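PDB 3HTU: vacuolar protein-sorting-associated protein 25 from Homo sapiens, which serves as a subunit of the ESCRT-II complex, required to form multivesicular bodies and sort endosomal cargo into them, this chain being the C-terminal winged-helix domain of VPS25. Local coordinates for residues L53-E66 with V70-F79. Sequence-based numbering, arbitrary orientation.
Sequences LRALQALQQEHKAE and VSDGRGVKFF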
# COMPACT_ATOMS: atom_id res chain seq x y z
N LEU A 53 6.24 -3.74 -5.39
CA LEU A 53 7.48 -3.02 -5.11
C LEU A 53 8.20 -2.51 -6.36
O LEU A 53 8.74 -1.40 -6.35
CB LEU A 53 8.42 -3.83 -4.24
CG LEU A 53 8.22 -3.55 -2.75
CD1 LEU A 53 8.91 -4.61 -1.93
CD2 LEU A 53 8.66 -2.12 -2.35
N ARG A 54 8.22 -3.31 -7.42
CA ARG A 54 8.81 -2.87 -8.68
C ARG A 54 7.99 -1.74 -9.34
O ARG A 54 8.55 -0.87 -10.02
CB ARG A 54 9.02 -4.04 -9.65
CG ARG A 54 9.79 -5.25 -9.07
CD ARG A 54 11.32 -5.15 -9.20
NE ARG A 54 11.94 -6.48 -9.02
CZ ARG A 54 13.25 -6.74 -9.07
NH1 ARG A 54 14.14 -5.78 -9.29
NH2 ARG A 54 13.67 -7.99 -8.89
N ALA A 55 6.67 -1.77 -9.16
CA ALA A 55 5.80 -0.70 -9.63
C ALA A 55 6.15 0.59 -8.88
O ALA A 55 6.30 1.65 -9.49
CB ALA A 55 4.34 -1.04 -9.39
N LEU A 56 6.30 0.46 -7.57
CA LEU A 56 6.60 1.59 -6.69
C LEU A 56 8.00 2.15 -6.91
O LEU A 56 8.21 3.36 -6.76
CB LEU A 56 6.44 1.15 -5.23
CG LEU A 56 5.12 1.41 -4.48
CD1 LEU A 56 3.94 1.77 -5.34
CD2 LEU A 56 4.79 0.30 -3.58
N GLN A 57 8.94 1.27 -7.27
CA GLN A 57 10.32 1.67 -7.58
C GLN A 57 10.39 2.52 -8.85
O GLN A 57 11.14 3.50 -8.89
CB GLN A 57 11.25 0.43 -7.67
CG GLN A 57 11.62 -0.18 -6.28
CD GLN A 57 12.06 -1.64 -6.33
OE1 GLN A 57 12.28 -2.23 -7.41
NE2 GLN A 57 12.17 -2.25 -5.16
N ALA A 58 9.61 2.16 -9.87
CA ALA A 58 9.50 2.98 -11.08
C ALA A 58 8.91 4.35 -10.76
O ALA A 58 9.39 5.36 -11.27
CB ALA A 58 8.67 2.27 -12.16
N LEU A 59 7.88 4.38 -9.91
CA LEU A 59 7.32 5.63 -9.38
C LEU A 59 8.36 6.44 -8.61
O LEU A 59 8.54 7.61 -8.91
CB LEU A 59 6.08 5.38 -8.50
CG LEU A 59 4.63 5.49 -9.01
CD1 LEU A 59 4.44 5.65 -10.51
CD2 LEU A 59 3.79 4.36 -8.46
N GLN A 60 9.04 5.81 -7.66
CA GLN A 60 10.10 6.49 -6.91
C GLN A 60 11.16 7.15 -7.82
O GLN A 60 11.61 8.27 -7.54
CB GLN A 60 10.76 5.60 -5.85
CG GLN A 60 11.96 6.27 -5.15
CD GLN A 60 12.15 5.92 -3.68
OE1 GLN A 60 11.54 4.99 -3.16
NE2 GLN A 60 13.02 6.68 -3.00
N GLN A 61 11.55 6.45 -8.89
CA GLN A 61 12.51 6.97 -9.89
C GLN A 61 12.03 8.26 -10.56
O GLN A 61 12.85 9.08 -10.95
CB GLN A 61 12.83 5.93 -10.97
CG GLN A 61 13.96 4.96 -10.62
CD GLN A 61 14.29 3.98 -11.76
OE1 GLN A 61 15.25 4.18 -12.52
NE2 GLN A 61 13.48 2.92 -11.88
N GLU A 62 10.72 8.41 -10.71
CA GLU A 62 10.09 9.61 -11.28
C GLU A 62 9.68 10.61 -10.19
O GLU A 62 8.98 11.58 -10.49
CB GLU A 62 8.82 9.24 -12.06
CG GLU A 62 9.02 8.34 -13.25
CD GLU A 62 7.71 7.76 -13.74
OE1 GLU A 62 7.74 6.83 -14.58
OE2 GLU A 62 6.64 8.24 -13.28
N HIS A 63 10.11 10.37 -8.95
CA HIS A 63 9.87 11.27 -7.79
C HIS A 63 8.41 11.30 -7.33
O HIS A 63 8.01 12.15 -6.53
CB HIS A 63 10.40 12.70 -8.03
CG HIS A 63 11.66 12.75 -8.83
ND1 HIS A 63 12.90 12.44 -8.29
CD2 HIS A 63 11.88 13.04 -10.13
CE1 HIS A 63 13.82 12.55 -9.23
NE2 HIS A 63 13.23 12.91 -10.36
N LYS A 64 7.62 10.36 -7.84
CA LYS A 64 6.20 10.27 -7.52
C LYS A 64 5.91 9.51 -6.24
O LYS A 64 4.77 9.46 -5.79
CB LYS A 64 5.44 9.65 -8.69
CG LYS A 64 5.52 10.48 -9.97
CD LYS A 64 4.53 9.98 -11.01
CE LYS A 64 4.70 10.75 -12.30
NZ LYS A 64 3.57 10.53 -13.26
N ALA A 65 6.93 8.94 -5.64
CA ALA A 65 6.78 8.05 -4.49
C ALA A 65 8.09 7.92 -3.75
O ALA A 65 9.15 8.03 -4.35
CB ALA A 65 6.30 6.66 -4.95
N GLU A 66 8.00 7.73 -2.44
CA GLU A 66 9.15 7.33 -1.66
C GLU A 66 8.75 6.10 -0.84
O GLU A 66 7.79 6.14 -0.07
CB GLU A 66 9.64 8.45 -0.74
CG GLU A 66 10.95 8.12 -0.06
CD GLU A 66 11.49 9.26 0.82
OE1 GLU A 66 11.23 10.45 0.50
OE2 GLU A 66 12.15 8.95 1.84
N VAL A 70 11.35 0.19 6.53
CA VAL A 70 11.58 -0.25 7.90
C VAL A 70 10.47 -1.21 8.35
O VAL A 70 9.29 -0.99 8.07
CB VAL A 70 11.81 0.91 8.92
CG1 VAL A 70 13.15 1.62 8.64
CG2 VAL A 70 10.67 1.90 8.91
N SER A 71 10.90 -2.29 9.00
CA SER A 71 10.01 -3.38 9.36
C SER A 71 8.87 -2.99 10.30
O SER A 71 7.81 -3.63 10.27
CB SER A 71 10.83 -4.52 9.98
OG SER A 71 11.78 -4.99 9.05
N ASP A 72 9.09 -1.96 11.12
CA ASP A 72 8.10 -1.47 12.09
C ASP A 72 6.98 -0.65 11.46
O ASP A 72 6.03 -0.23 12.15
CB ASP A 72 8.76 -0.67 13.23
CG ASP A 72 9.56 0.54 12.73
OD1 ASP A 72 10.36 0.38 11.80
OD2 ASP A 72 9.41 1.64 13.29
N GLY A 73 7.07 -0.43 10.16
CA GLY A 73 6.06 0.35 9.47
C GLY A 73 6.36 0.58 8.01
O GLY A 73 6.71 1.71 7.61
N ARG A 74 6.21 -0.50 7.24
CA ARG A 74 6.53 -0.55 5.82
C ARG A 74 5.44 0.11 5.03
O ARG A 74 4.24 -0.01 5.36
CB ARG A 74 6.65 -2.00 5.32
CG ARG A 74 7.84 -2.79 5.83
CD ARG A 74 7.85 -4.20 5.23
NE ARG A 74 7.89 -4.24 3.76
CZ ARG A 74 9.01 -4.22 3.03
NH1 ARG A 74 10.19 -4.13 3.63
NH2 ARG A 74 8.95 -4.27 1.71
N GLY A 75 5.83 0.75 3.94
CA GLY A 75 4.84 1.36 3.07
C GLY A 75 5.43 2.35 2.12
O GLY A 75 6.60 2.26 1.76
N VAL A 76 4.61 3.31 1.70
CA VAL A 76 4.97 4.18 0.61
C VAL A 76 4.27 5.53 0.80
O VAL A 76 3.13 5.60 1.29
CB VAL A 76 4.70 3.50 -0.77
CG1 VAL A 76 3.22 3.15 -0.95
CG2 VAL A 76 5.18 4.35 -1.94
N LYS A 77 4.99 6.61 0.48
CA LYS A 77 4.35 7.94 0.40
C LYS A 77 4.33 8.38 -1.04
O LYS A 77 5.34 8.28 -1.74
CB LYS A 77 5.07 8.97 1.27
CG LYS A 77 4.46 10.39 1.25
CD LYS A 77 5.05 11.23 2.39
CE LYS A 77 4.58 12.69 2.37
NZ LYS A 77 5.24 13.48 3.47
N PHE A 78 3.19 8.88 -1.49
CA PHE A 78 3.05 9.41 -2.85
C PHE A 78 3.12 10.92 -2.83
O PHE A 78 2.72 11.57 -1.88
CB PHE A 78 1.74 8.95 -3.48
CG PHE A 78 1.64 7.46 -3.64
CD1 PHE A 78 1.04 6.68 -2.65
CD2 PHE A 78 2.16 6.83 -4.78
CE1 PHE A 78 0.96 5.29 -2.79
CE2 PHE A 78 2.08 5.44 -4.93
CZ PHE A 78 1.48 4.68 -3.94
N PHE A 79 3.67 11.47 -3.91
CA PHE A 79 3.88 12.91 -4.07
C PHE A 79 3.22 13.35 -5.36
O PHE A 79 2.94 14.50 -5.60
CB PHE A 79 5.39 13.23 -4.09
CG PHE A 79 6.12 12.74 -2.88
CD1 PHE A 79 6.82 11.53 -2.92
CD2 PHE A 79 6.08 13.46 -1.69
CE1 PHE A 79 7.50 11.06 -1.80
CE2 PHE A 79 6.74 12.98 -0.56
CZ PHE A 79 7.45 11.76 -0.62
OXT PHE A 79 2.89 12.54 -6.21
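The beta hairpin, or wing, of this winged-helix domain pairs Ala65 with Phe78 and Glu66 with Lys77 and packs back on the helix before it. Glu66 and Lys77 form the antiparallel hydrogen-bonded pair: Glu66 N lies 2.8 Å from Lys77 O, in the carbonyl plane, and Lys77 N gives a nearly straight bond back to Glu66 O. Two residues on, Phe79 N reaches Lys64 O from above the carbonyl plane, 3.0 Å away. On the inner face, Leu56 and Val76 meet tip to tip, CG to CG2 at 3.9 Å; Val76 CG2, set anti to the backbone N, also touches Ala65 CB. The Phe78 ring takes Leu59 CD2 at its edge, 4.1 Å from CE2, while Leu56 crosses it at about a right angle. Leu33 and Val18, from helices 30-35 and 7-19, also pack on Phe78. Across the sheet, Phe79 turns its ring edge to Glu66, CE1 3.5 Å from CB, and both Glu66 carboxylate oxygens are hydrogen-bonded to a chain of another protein, to which Lys77 NZ also makes a salt bridge. A Schellman motif at His63 ends the helix and leads into the first wing strand, a helix-to-hairpin connection typical of the winged-helix fold.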